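Local coordinates for protein probable manganase-dependent inorganic pyrophosphatase (PDB 3L2B) that probably hydrolyses inorganic pyrophosphate to phosphate, under control of a regulatory region, the part present here, that binds inhibitory AMP and activating diadenosine tetraphosphate, at residues N70-S75 with Q183-D188; M109-L114 with A130-E135; E116-G121 with A134-L139; D122-G127 with S142-T147; H150-E155 with I165-T170. All blocks are in the same frame, centred on the assembly; numbering follows the deposited sequence.

Contact 1: residues N70-S75 with Q183-D188; sequences NILAKS and QSLPVD
The carbonyl oxygen of I71, which borders the methyl CD2 of L185, takes two bonds from a single residue: S75 N at 2.9 Å, the ordinary helical bond, and S75 OG at 2.6 Å. The hydroxyl does not approach in the carbonyl plane but is tilted 21° from it. With chi1 at 68° OG stands between the backbone N and the carbonyl carbon, which turns it back over the last turn of helix 71-74; it is also hydrogen-bonded to T77 OG1. Serine suits this place because its short arm can return to the helix while its outer side faces a hydrocarbon: L185 CD2 sits 3.3 Å from S75 OG. The same methyl is the meeting point for the isoleucine and leucine of the helix, being 4.4 Å from I71 CD1 and 4.3 Å from L72 CD2. All five strands of the mixed sheet fall between the two segments in sequence, and the contact joins the chain leading to them with the chain that follows. P186 extends the apolar surface of L185, its ring atom CG resting 3.4 Å from S75 O. At the other end, L72 CD2 reaches S184 OG at 4.1 Å, a hydroxyl already engaged by I181 O. T77 lies against L72, S184, L185 and P186, and Y189 against I71 and S75.

Contact 2: residues M109-L114 with A130-E135; sequences MQAESL and AEIQAE
A111 and I132 bring the two backbones together, their CA atoms 5.1 Å apart, where the turn of 109-114 rests on the first turns of helix 130-138. An alanine at this nearest point lets the chains come so close, and its methyl fits between E131 CG and I132 CD1. I132 reaches in with its longer branch: CG1 lies anti to the carbonyl carbon (chi1 -68°), and the terminal CD1 arrives 3.3 Å from A111 N, a tight fit, while also touching L114 CD1 at 3.6 Å. The side chains of L114 and I132 cross at about a right angle, and I132 CG2 is also near L114 CD1.

Two glutamates flank this apolar centre with their aliphatic parts. E131 is fully extended, and its CG packs 3.5 Å from A111 CB, leaving the carboxylate to form a salt bridge with R129 through OE1. The carboxylate of E112 comes near on the exposed side, with OE2 4.4 Å from E131 OE2; like charges at this distance would probably disfavour one another. In E135, CG is anti to the backbone N (chi1 173°) and lies 3.4 Å from A111 O; the bend at chi2 then turns the carboxylate. Its side chain slides past that of L114 in the opposite direction.

In the DRTGG region the connection between parallel strands 104-106 and 123-126 thus packs on the helix of the next beta-alpha-beta unit, with apolar groups inward and carboxylates toward solvent.

Contact 3: residues E116-G121 with A134-L139; sequences EFISEG and AELIEL
Where the loop leading into strand 123-126 of the DRTGG region passes the C-terminal end of helix 130-138, I118 and E120 meet L136 and L139, so the entrance and the helix of one beta-alpha-beta unit are packed together. The inner part of the contact is hydrocarbon. I118 points its longer branch at the helix, CG1 anti to the carbonyl carbon (chi1 -63°), and the terminal CD1 meets L136 CD2 at 3.5 Å. Their side chains cross obliquely. L136 suits the place because its other methyl, CD1, faces the sheet, where it lies on A124, A126 and L144; I118 and L136 therefore continue the apolar layer between helix and sheet. L139, the first residue beyond the helix, also points toward the loop. Its CD1 lies 3.9 Å from I118 O and 4.3 Å from I118 CG2.

Farther along, the backbones themselves approach, with the CA atoms of E120 and L139 5.6 Å apart. L139 O receives a CA-H...O contact from E120 CA at 3.3 Å, bent to 132° at the hydrogen. E120 N is also near but badly angled for a bond. E120 is exposed and its extended side chain lies on K140. Across these two segments, then, attraction rests on contacts between branched aliphatic groups and one weak CA-H interaction, with the charged residue kept at the edge.

Contact 4: residues D122-G127 with S142-T147; sequences DIAIAG and SLLIVT
I123 and I125 project from one side of the sheet together with L143 and I145, and pack side by side. I123 CG2, anti to its own backbone nitrogen, is the branch that faces the neighbouring strand: it touches L143 CD2 at 4.0 Å and I145 CD1 at 3.9 Å, and both leucine and isoleucine lie aslant to it. Two residues on, I125 and T147 meet at about a right angle, methyl to methyl, with the two CG2 atoms 3.5 Å apart. Beta-branched residues favour the extended strand backbone, and their methyls fill the layer against helix 174-180, where I125 lies on S174 and S178.

On the opposite face strand 123-126 offers only the methyls of A124 and A126, beside L144 and V146. L144 leans over them, its CD1 4.0 Å from A126 CB; L136 of helix 130-138 can therefore settle on A124, A126 and L144. Strands 123-126 and 143-146 with that helix form a beta-alpha-beta crossover, the strands running parallel at 19° in a five-stranded mixed sheet. A124 bonds to two residues of the other strand, its N to L143 O and its O to I145 N at 2.9 Å, and A126 continues likewise to I145 O and T147 N.

At the far end A126 O has two donors, both from T147: its N at 2.8 Å, and its hydroxyl OG1 at 3.2 Å, which comes from above the carbonyl plane, 44° out of it. At the near end D122 O accepts a hydrogen bond from S142 N at 2.9 Å and a weak one from L143 N, while G121 O takes up the serine hydroxyl and K103 the D122 carboxylate.

Contact 5: residues H150-E155 with I165-T170; sequences HTPSKE and ITVITT
T169 packs against T151 and P152, at the place where the loop after strand 143-146 turns into helix 154-163 of a beta-alpha-beta unit; T169 itself belongs to strand 166-169, with which that unit ends. The contact thus sets the N-terminal entrance of the helix over the strand that follows it. T169 has the largest share of the buried surface, and its two branches do separate jobs. OG1 stands beside the backbone N (chi1 -66°), which puts CG2 anti to it and directs that methyl at the loop backbone, 3.7 Å from T151 N and 3.9 Å from H150 N. OG1, on the other branch, touches P152 CD at 3.4 Å and T151 CA at 3.6 Å. A hydroxyl is suited here because it serves both as a neighbour of these carbons and as a polar group, being hydrogen-bonded to Q91 OE1 on the adjoining strand 89-92.

P152 presents the flank of its ring. The ring and the threonine side chain slide past each other in opposite directions, and a proline, whose ring restrains its own phi just before the helix, brings a rigid apolar edge to the strand. S153 follows as the N-cap, and I156 N gives a weak hydrogen bond to its OG. T151 crosses T169 at about a right angle, its OG1 4.1 Å from T169 CG2.

V167, two residues back on the same side of the strand, receives the far corner of the proline: P152 CG stands 4.3 Å from V167 CG1.

In the fold
From the N terminus, contact 1 opens first at 70-75 and closes last at 183-188, so the other four nest within its loop; L72 touches I123 and joins it to contact 4. Contacts 2 and 3 open one after the other at 109-114 and 116-121 and both end on helix 130-138, sharing A134 and E135. Contact 4 opens at 122-127, before that helix, and closes beyond it at 142-147, so it crosses both. Contact 5 opens at 150-155 after contacts 2 to 4 have closed, and closes at 165-170, where strand 166-169 bonds to strand 143-146. Contacts 2 to 5 tie loops and helix to the central sheet, while contact 1 joins the chain leading in to the chain leading out.

Contact 1: residues N70-S75 with Q183-D188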
# COMPACT_ATOMS: atom_id res chain seq x y z
N ASN A 70 12.62 -2.85 -8.64
CA ASN A 70 12.72 -2.65 -10.07
C ASN A 70 11.33 -2.48 -10.74
O ASN A 70 11.19 -2.48 -11.96
CB ASN A 70 13.40 -3.91 -10.61
CG ASN A 70 14.16 -3.68 -11.85
OD1 ASN A 70 13.65 -3.92 -12.94
ND2 ASN A 70 15.42 -3.23 -11.73
N ILE A 71 10.29 -2.33 -9.93
CA ILE A 71 8.90 -2.28 -10.47
C ILE A 71 8.63 -1.11 -11.45
O ILE A 71 7.75 -1.21 -12.31
CB ILE A 71 7.75 -2.30 -9.39
CG1 ILE A 71 8.03 -1.35 -8.22
CG2 ILE A 71 7.52 -3.71 -8.88
CD1 ILE A 71 8.47 0.02 -8.63
N LEU A 72 9.38 -0.01 -11.33
CA LEU A 72 9.18 1.13 -12.25
C LEU A 72 9.58 0.68 -13.67
O LEU A 72 8.92 1.04 -14.65
CB LEU A 72 9.92 2.41 -11.81
CG LEU A 72 9.42 3.08 -10.51
CD1 LEU A 72 10.18 4.39 -10.22
CD2 LEU A 72 7.92 3.36 -10.51
N ALA A 73 10.60 -0.17 -13.74
CA ALA A 73 11.10 -0.68 -15.03
C ALA A 73 10.13 -1.69 -15.59
O ALA A 73 9.70 -1.63 -16.75
CB ALA A 73 12.50 -1.32 -14.86
N LYS A 74 9.78 -2.64 -14.73
CA LYS A 74 8.92 -3.75 -15.14
C LYS A 74 7.56 -3.24 -15.59
O LYS A 74 6.90 -3.88 -16.40
CB LYS A 74 8.74 -4.77 -14.01
CG LYS A 74 9.98 -5.64 -13.74
CD LYS A 74 9.61 -6.92 -12.95
CE LYS A 74 10.62 -8.08 -13.15
NZ LYS A 74 12.06 -7.69 -12.97
N SER A 75 7.15 -2.10 -15.04
CA SER A 75 5.81 -1.56 -15.30
C SER A 75 5.84 -0.45 -16.34
O SER A 75 4.81 0.13 -16.67
CB SER A 75 5.20 -1.00 -14.01
OG SER A 75 5.91 0.16 -13.57
N GLN A 183 2.40 4.31 -5.88
CA GLN A 183 1.06 4.69 -6.28
C GLN A 183 1.06 5.28 -7.69
O GLN A 183 0.04 5.62 -8.24
CB GLN A 183 0.51 5.73 -5.29
CG GLN A 183 0.54 5.23 -3.82
CD GLN A 183 -0.20 6.18 -2.91
OE1 GLN A 183 -0.85 7.10 -3.38
NE2 GLN A 183 -0.09 5.96 -1.59
N SER A 184 2.23 5.39 -8.27
CA SER A 184 2.37 6.00 -9.57
C SER A 184 2.29 4.92 -10.65
O SER A 184 2.15 5.24 -11.83
CB SER A 184 3.70 6.77 -9.64
OG SER A 184 4.72 5.86 -9.79
N LEU A 185 2.35 3.65 -10.24
CA LEU A 185 2.26 2.52 -11.17
C LEU A 185 1.03 2.57 -12.10
O LEU A 185 -0.09 2.83 -11.64
CB LEU A 185 2.21 1.17 -10.43
CG LEU A 185 3.46 0.76 -9.65
CD1 LEU A 185 3.26 -0.56 -8.90
CD2 LEU A 185 4.62 0.67 -10.55
N PRO A 186 1.21 2.25 -13.38
CA PRO A 186 0.01 2.20 -14.24
C PRO A 186 -0.88 1.02 -13.94
O PRO A 186 -0.40 -0.06 -13.64
CB PRO A 186 0.58 2.06 -15.66
CG PRO A 186 1.91 1.35 -15.48
CD PRO A 186 2.41 1.77 -14.07
N VAL A 187 -2.19 1.23 -14.04
CA VAL A 187 -3.13 0.19 -13.65
C VAL A 187 -2.87 -1.11 -14.40
O VAL A 187 -3.09 -2.20 -13.84
CB VAL A 187 -4.62 0.64 -13.76
CG1 VAL A 187 -4.96 1.72 -12.69
CG2 VAL A 187 -4.93 1.13 -15.13
N ASP A 188 -2.37 -1.04 -15.64
CA ASP A 188 -2.20 -2.26 -16.46
C ASP A 188 -1.07 -3.14 -15.97
O ASP A 188 -0.99 -4.30 -16.34
CB ASP A 188 -2.08 -1.99 -17.97
CG ASP A 188 -0.74 -1.40 -18.37
OD1 ASP A 188 -0.43 -1.43 -19.56
OD2 ASP A 188 -0.02 -0.85 -17.52

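Contact 2: residues M109-L114 with A130-E135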
# COMPACT_ATOMS: atom_id res chain seq x y z
N MET A 109 23.49 8.47 2.05
CA MET A 109 24.90 8.35 2.37
C MET A 109 25.67 9.67 2.10
O MET A 109 25.07 10.70 1.78
CB MET A 109 25.51 7.17 1.59
CG MET A 109 24.58 5.93 1.49
SD MET A 109 23.58 5.92 -0.05
CE MET A 109 22.51 4.48 0.10
N GLN A 110 26.99 9.63 2.25
CA GLN A 110 27.88 10.74 1.87
C GLN A 110 28.27 10.60 0.41
O GLN A 110 28.42 9.48 -0.10
CB GLN A 110 29.15 10.78 2.73
CG GLN A 110 28.97 11.41 4.10
CD GLN A 110 30.31 11.70 4.78
OE1 GLN A 110 31.29 10.98 4.58
NE2 GLN A 110 30.34 12.76 5.59
N ALA A 111 28.48 11.73 -0.25
CA ALA A 111 28.72 11.78 -1.71
C ALA A 111 29.62 10.64 -2.26
O ALA A 111 29.32 10.02 -3.28
CB ALA A 111 29.29 13.14 -2.11
N GLU A 112 30.70 10.36 -1.55
CA GLU A 112 31.73 9.41 -2.01
C GLU A 112 31.24 7.97 -1.94
O GLU A 112 31.70 7.11 -2.66
CB GLU A 112 33.03 9.55 -1.19
CG GLU A 112 33.41 10.99 -0.77
CD GLU A 112 32.62 11.49 0.46
OE1 GLU A 112 32.82 10.92 1.57
OE2 GLU A 112 31.80 12.43 0.31
N SER A 113 30.29 7.74 -1.04
CA SER A 113 29.76 6.40 -0.77
C SER A 113 28.60 6.04 -1.69
O SER A 113 28.21 4.88 -1.78
CB SER A 113 29.29 6.30 0.68
OG SER A 113 30.31 6.75 1.57
N LEU A 114 28.05 7.04 -2.36
CA LEU A 114 26.86 6.83 -3.20
C LEU A 114 27.09 5.75 -4.23
O LEU A 114 26.21 4.97 -4.52
CB LEU A 114 26.42 8.11 -3.90
CG LEU A 114 25.88 9.19 -2.96
CD1 LEU A 114 25.79 10.50 -3.72
CD2 LEU A 114 24.53 8.76 -2.37
N ALA A 130 23.65 19.82 -2.93
CA ALA A 130 24.10 19.90 -4.35
C ALA A 130 25.26 18.95 -4.65
O ALA A 130 25.44 18.52 -5.79
CB ALA A 130 24.49 21.34 -4.73
N GLU A 131 26.04 18.62 -3.62
CA GLU A 131 27.17 17.70 -3.77
C GLU A 131 26.62 16.33 -4.13
O GLU A 131 27.13 15.67 -5.03
CB GLU A 131 28.04 17.60 -2.49
CG GLU A 131 29.24 16.63 -2.67
CD GLU A 131 30.26 16.64 -1.50
OE1 GLU A 131 29.89 16.95 -0.34
OE2 GLU A 131 31.45 16.30 -1.76
N ILE A 132 25.57 15.93 -3.42
CA ILE A 132 24.91 14.64 -3.63
C ILE A 132 24.23 14.62 -4.98
O ILE A 132 24.34 13.66 -5.74
CB ILE A 132 23.84 14.37 -2.53
CG1 ILE A 132 24.52 14.15 -1.16
CG2 ILE A 132 23.00 13.17 -2.87
CD1 ILE A 132 25.60 13.07 -1.20
N GLN A 133 23.54 15.71 -5.28
CA GLN A 133 22.79 15.81 -6.51
C GLN A 133 23.71 15.62 -7.71
O GLN A 133 23.35 14.91 -8.64
CB GLN A 133 22.04 17.15 -6.60
CG GLN A 133 20.84 17.26 -5.68
CD GLN A 133 20.30 18.69 -5.59
OE1 GLN A 133 20.70 19.57 -6.37
NE2 GLN A 133 19.41 18.93 -4.64
N ALA A 134 24.90 16.20 -7.64
CA ALA A 134 25.88 16.14 -8.74
C ALA A 134 26.57 14.79 -8.85
O ALA A 134 26.90 14.34 -9.93
CB ALA A 134 26.94 17.26 -8.62
N GLU A 135 26.79 14.11 -7.74
CA GLU A 135 27.38 12.77 -7.86
C GLU A 135 26.35 11.82 -8.46
O GLU A 135 26.69 10.92 -9.23
CB GLU A 135 27.88 12.26 -6.50
CG GLU A 135 28.37 10.80 -6.47
CD GLU A 135 29.63 10.52 -7.33
OE1 GLU A 135 30.28 11.49 -7.81
OE2 GLU A 135 29.95 9.30 -7.51

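Contact 3: residues E116-G121 with A134-L139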
# COMPACT_ATOMS: atom_id res chain seq x y z
N GLU A 116 28.40 2.91 -4.26
CA GLU A 116 28.30 1.48 -3.87
C GLU A 116 26.88 0.95 -3.76
O GLU A 116 26.66 -0.26 -3.74
CB GLU A 116 29.05 1.20 -2.57
CG GLU A 116 28.69 2.08 -1.40
CD GLU A 116 29.72 1.98 -0.29
OE1 GLU A 116 30.48 2.96 -0.07
OE2 GLU A 116 29.78 0.88 0.33
N PHE A 117 25.93 1.86 -3.69
CA PHE A 117 24.51 1.49 -3.62
C PHE A 117 23.75 1.91 -4.88
O PHE A 117 22.69 1.38 -5.19
CB PHE A 117 23.86 2.13 -2.39
CG PHE A 117 24.46 1.68 -1.07
CD1 PHE A 117 24.26 0.38 -0.60
CD2 PHE A 117 25.20 2.55 -0.30
CE1 PHE A 117 24.83 -0.04 0.61
CE2 PHE A 117 25.75 2.13 0.92
CZ PHE A 117 25.56 0.84 1.37
N ILE A 118 24.30 2.87 -5.59
CA ILE A 118 23.58 3.53 -6.66
C ILE A 118 24.33 3.35 -7.96
O ILE A 118 25.53 3.52 -8.05
CB ILE A 118 23.34 5.02 -6.33
CG1 ILE A 118 22.44 5.13 -5.09
CG2 ILE A 118 22.70 5.75 -7.54
CD1 ILE A 118 22.24 6.53 -4.55
N SER A 119 23.56 3.03 -8.98
CA SER A 119 24.07 2.45 -10.20
C SER A 119 23.38 3.09 -11.42
O SER A 119 22.20 3.48 -11.36
CB SER A 119 23.76 0.95 -10.12
OG SER A 119 24.60 0.19 -10.93
N GLU A 120 24.12 3.23 -12.52
CA GLU A 120 23.55 3.78 -13.77
C GLU A 120 22.14 3.24 -14.01
O GLU A 120 21.91 2.04 -14.05
CB GLU A 120 24.46 3.52 -15.00
CG GLU A 120 23.76 3.76 -16.39
CD GLU A 120 24.72 4.09 -17.54
OE1 GLU A 120 25.95 4.06 -17.35
OE2 GLU A 120 24.24 4.39 -18.65
N GLY A 121 21.18 4.16 -14.14
CA GLY A 121 19.79 3.80 -14.44
C GLY A 121 18.86 3.79 -13.25
O GLY A 121 17.62 3.71 -13.39
N ALA A 134 24.90 16.20 -7.64
CA ALA A 134 25.88 16.14 -8.74
C ALA A 134 26.57 14.79 -8.85
O ALA A 134 26.90 14.34 -9.93
CB ALA A 134 26.94 17.26 -8.62
N GLU A 135 26.79 14.11 -7.74
CA GLU A 135 27.38 12.77 -7.86
C GLU A 135 26.35 11.82 -8.46
O GLU A 135 26.69 10.92 -9.23
CB GLU A 135 27.88 12.26 -6.50
CG GLU A 135 28.37 10.80 -6.47
CD GLU A 135 29.63 10.52 -7.33
OE1 GLU A 135 30.28 11.49 -7.81
OE2 GLU A 135 29.95 9.30 -7.51
N LEU A 136 25.08 12.04 -8.15
CA LEU A 136 24.00 11.17 -8.62
C LEU A 136 23.93 11.29 -10.14
O LEU A 136 23.77 10.29 -10.87
CB LEU A 136 22.65 11.50 -7.95
CG LEU A 136 22.50 11.12 -6.44
CD1 LEU A 136 21.18 11.60 -5.84
CD2 LEU A 136 22.65 9.61 -6.21
N ILE A 137 24.10 12.53 -10.62
CA ILE A 137 24.07 12.82 -12.04
C ILE A 137 25.27 12.17 -12.72
O ILE A 137 25.12 11.56 -13.77
CB ILE A 137 23.99 14.34 -12.31
CG1 ILE A 137 22.58 14.84 -11.96
CG2 ILE A 137 24.34 14.66 -13.77
CD1 ILE A 137 22.54 16.30 -11.65
N GLU A 138 26.45 12.27 -12.10
CA GLU A 138 27.68 11.63 -12.63
C GLU A 138 27.54 10.11 -12.69
O GLU A 138 28.17 9.45 -13.52
CB GLU A 138 28.93 12.00 -11.80
CG GLU A 138 30.12 11.06 -12.02
CD GLU A 138 31.49 11.63 -11.57
OE1 GLU A 138 31.89 11.40 -10.39
OE2 GLU A 138 32.16 12.29 -12.41
N LEU A 139 26.74 9.54 -11.80
CA LEU A 139 26.55 8.08 -11.78
C LEU A 139 25.50 7.67 -12.80
O LEU A 139 25.13 6.50 -12.91
CB LEU A 139 26.17 7.59 -10.37
CG LEU A 139 27.31 7.43 -9.36
CD1 LEU A 139 26.76 7.22 -7.93
CD2 LEU A 139 28.19 6.28 -9.76

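Contact 4: residues D122-G127 with S142-T147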
# COMPACT_ATOMS: atom_id res chain seq x y z
N ASP A 122 19.45 3.89 -12.07
CA ASP A 122 18.65 3.88 -10.84
C ASP A 122 17.78 5.12 -10.73
O ASP A 122 17.96 6.13 -11.44
CB ASP A 122 19.53 3.68 -9.60
CG ASP A 122 19.98 2.23 -9.43
OD1 ASP A 122 19.43 1.31 -10.09
OD2 ASP A 122 20.90 2.00 -8.65
N ILE A 123 16.80 5.02 -9.84
CA ILE A 123 16.00 6.15 -9.40
C ILE A 123 16.43 6.52 -7.99
O ILE A 123 16.27 5.73 -7.03
CB ILE A 123 14.51 5.81 -9.43
CG1 ILE A 123 14.10 5.39 -10.85
CG2 ILE A 123 13.68 6.99 -9.01
CD1 ILE A 123 14.34 3.97 -11.17
N ALA A 124 16.96 7.72 -7.86
CA ALA A 124 17.53 8.19 -6.60
C ALA A 124 16.69 9.26 -5.95
O ALA A 124 16.38 10.27 -6.53
CB ALA A 124 18.94 8.71 -6.81
N ILE A 125 16.34 9.02 -4.70
CA ILE A 125 15.66 10.01 -3.90
C ILE A 125 16.69 10.70 -3.05
O ILE A 125 17.40 10.06 -2.29
CB ILE A 125 14.60 9.37 -3.01
CG1 ILE A 125 13.50 8.75 -3.87
CG2 ILE A 125 14.06 10.40 -2.06
CD1 ILE A 125 12.64 7.77 -3.12
N ALA A 126 16.79 12.01 -3.22
CA ALA A 126 17.87 12.82 -2.65
C ALA A 126 17.36 14.10 -2.04
O ALA A 126 16.31 14.61 -2.42
CB ALA A 126 18.88 13.18 -3.75
N GLY A 127 18.15 14.63 -1.12
CA GLY A 127 17.86 15.91 -0.50
C GLY A 127 18.42 17.11 -1.24
O GLY A 127 18.75 17.05 -2.42
N SER A 142 18.92 7.35 -13.92
CA SER A 142 17.93 7.62 -14.94
C SER A 142 16.96 8.69 -14.43
O SER A 142 16.36 9.42 -15.21
CB SER A 142 17.17 6.35 -15.32
OG SER A 142 16.41 5.87 -14.23
N LEU A 143 16.83 8.79 -13.11
CA LEU A 143 15.91 9.77 -12.51
C LEU A 143 16.37 10.23 -11.17
O LEU A 143 16.56 9.42 -10.24
CB LEU A 143 14.49 9.22 -12.41
CG LEU A 143 13.42 10.13 -11.80
CD1 LEU A 143 13.33 11.46 -12.56
CD2 LEU A 143 12.06 9.42 -11.76
N LEU A 144 16.54 11.54 -11.07
CA LEU A 144 16.83 12.23 -9.82
C LEU A 144 15.57 12.88 -9.27
O LEU A 144 14.98 13.74 -9.90
CB LEU A 144 17.93 13.26 -10.03
CG LEU A 144 18.41 14.03 -8.80
CD1 LEU A 144 18.84 13.09 -7.70
CD2 LEU A 144 19.56 14.95 -9.20
N ILE A 145 15.14 12.41 -8.10
CA ILE A 145 14.03 13.00 -7.37
C ILE A 145 14.56 13.78 -6.16
O ILE A 145 15.06 13.20 -5.21
CB ILE A 145 13.01 11.94 -6.91
CG1 ILE A 145 12.70 10.96 -8.04
CG2 ILE A 145 11.72 12.57 -6.48
CD1 ILE A 145 11.57 9.97 -7.72
N VAL A 146 14.44 15.10 -6.23
CA VAL A 146 14.86 15.97 -5.12
C VAL A 146 13.68 16.21 -4.21
O VAL A 146 12.58 16.58 -4.67
CB VAL A 146 15.47 17.29 -5.60
CG1 VAL A 146 15.92 18.16 -4.39
CG2 VAL A 146 16.65 17.03 -6.56
N THR A 147 13.90 15.95 -2.91
CA THR A 147 12.85 16.06 -1.88
C THR A 147 12.79 17.47 -1.31
O THR A 147 13.62 18.32 -1.62
CB THR A 147 13.09 15.09 -0.66
OG1 THR A 147 14.31 15.41 0.00
CG2 THR A 147 13.18 13.65 -1.08

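Contact 5: residues H150-E155 with I165-T170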
# COMPACT_ATOMS: atom_id res chain seq x y z
N HIS A 150 12.79 21.48 -2.62
CA HIS A 150 14.05 22.20 -2.87
C HIS A 150 14.55 22.11 -4.31
O HIS A 150 15.56 21.46 -4.59
CB HIS A 150 15.13 21.67 -1.92
CG HIS A 150 14.82 21.92 -0.47
ND1 HIS A 150 14.85 20.92 0.48
CD2 HIS A 150 14.44 23.05 0.17
CE1 HIS A 150 14.51 21.43 1.66
NE2 HIS A 150 14.26 22.72 1.49
N THR A 151 13.85 22.79 -5.21
CA THR A 151 14.26 22.81 -6.62
C THR A 151 15.78 23.05 -6.67
O THR A 151 16.27 23.98 -6.06
CB THR A 151 13.52 23.90 -7.44
OG1 THR A 151 12.10 23.80 -7.24
CG2 THR A 151 13.81 23.75 -8.92
N PRO A 152 16.53 22.19 -7.37
CA PRO A 152 17.99 22.29 -7.33
C PRO A 152 18.53 23.50 -8.11
O PRO A 152 17.78 24.18 -8.79
CB PRO A 152 18.43 20.98 -7.98
CG PRO A 152 17.36 20.65 -8.90
CD PRO A 152 16.08 21.12 -8.27
N SER A 153 19.83 23.73 -8.00
CA SER A 153 20.46 24.92 -8.59
C SER A 153 20.53 24.84 -10.11
O SER A 153 20.47 23.77 -10.71
CB SER A 153 21.87 25.13 -8.03
OG SER A 153 22.77 24.11 -8.43
N LYS A 154 20.69 26.02 -10.71
CA LYS A 154 20.81 26.17 -12.17
C LYS A 154 22.00 25.37 -12.67
O LYS A 154 21.98 24.81 -13.76
CB LYS A 154 20.94 27.65 -12.59
CG LYS A 154 20.61 27.94 -14.09
CD LYS A 154 21.00 29.38 -14.53
CE LYS A 154 20.91 29.58 -16.06
NZ LYS A 154 21.68 30.78 -16.56
N GLU A 155 23.04 25.30 -11.84
CA GLU A 155 24.23 24.51 -12.16
C GLU A 155 23.86 23.04 -12.35
O GLU A 155 24.23 22.40 -13.34
CB GLU A 155 25.29 24.61 -11.07
CG GLU A 155 26.25 23.42 -11.09
CD GLU A 155 27.32 23.49 -10.03
OE1 GLU A 155 27.30 22.61 -9.13
OE2 GLU A 155 28.17 24.41 -10.13
N ILE A 165 20.01 13.50 -17.89
CA ILE A 165 19.42 12.91 -16.70
C ILE A 165 18.15 13.64 -16.37
O ILE A 165 18.15 14.87 -16.22
CB ILE A 165 20.36 13.01 -15.48
CG1 ILE A 165 21.76 12.51 -15.84
CG2 ILE A 165 19.72 12.24 -14.27
CD1 ILE A 165 21.79 11.07 -16.35
N THR A 166 17.06 12.90 -16.31
CA THR A 166 15.78 13.47 -15.88
C THR A 166 15.83 13.83 -14.40
O THR A 166 16.30 13.04 -13.56
CB THR A 166 14.64 12.51 -16.10
OG1 THR A 166 14.62 12.13 -17.48
CG2 THR A 166 13.28 13.16 -15.72
N VAL A 167 15.38 15.04 -14.10
CA VAL A 167 15.39 15.56 -12.75
C VAL A 167 14.04 16.15 -12.40
O VAL A 167 13.48 16.90 -13.17
CB VAL A 167 16.41 16.66 -12.60
CG1 VAL A 167 16.48 17.09 -11.14
CG2 VAL A 167 17.75 16.21 -13.13
N ILE A 168 13.52 15.80 -11.23
CA ILE A 168 12.30 16.37 -10.75
C ILE A 168 12.39 16.71 -9.27
O ILE A 168 13.32 16.30 -8.57
CB ILE A 168 11.11 15.42 -10.98
CG1 ILE A 168 11.21 14.19 -10.05
CG2 ILE A 168 11.06 15.00 -12.45
CD1 ILE A 168 10.06 13.19 -10.22
N THR A 169 11.41 17.47 -8.82
CA THR A 169 11.36 17.95 -7.45
C THR A 169 9.98 17.76 -6.86
O THR A 169 8.98 18.19 -7.44
CB THR A 169 11.71 19.45 -7.37
OG1 THR A 169 13.09 19.63 -7.73
CG2 THR A 169 11.51 19.96 -5.93
N THR A 170 9.94 17.13 -5.70
CA THR A 170 8.69 16.95 -4.99
C THR A 170 8.68 17.72 -3.68
O THR A 170 9.73 17.96 -3.11
CB THR A 170 8.45 15.46 -4.65
OG1 THR A 170 7.27 15.35 -3.84
CG2 THR A 170 9.63 14.88 -3.89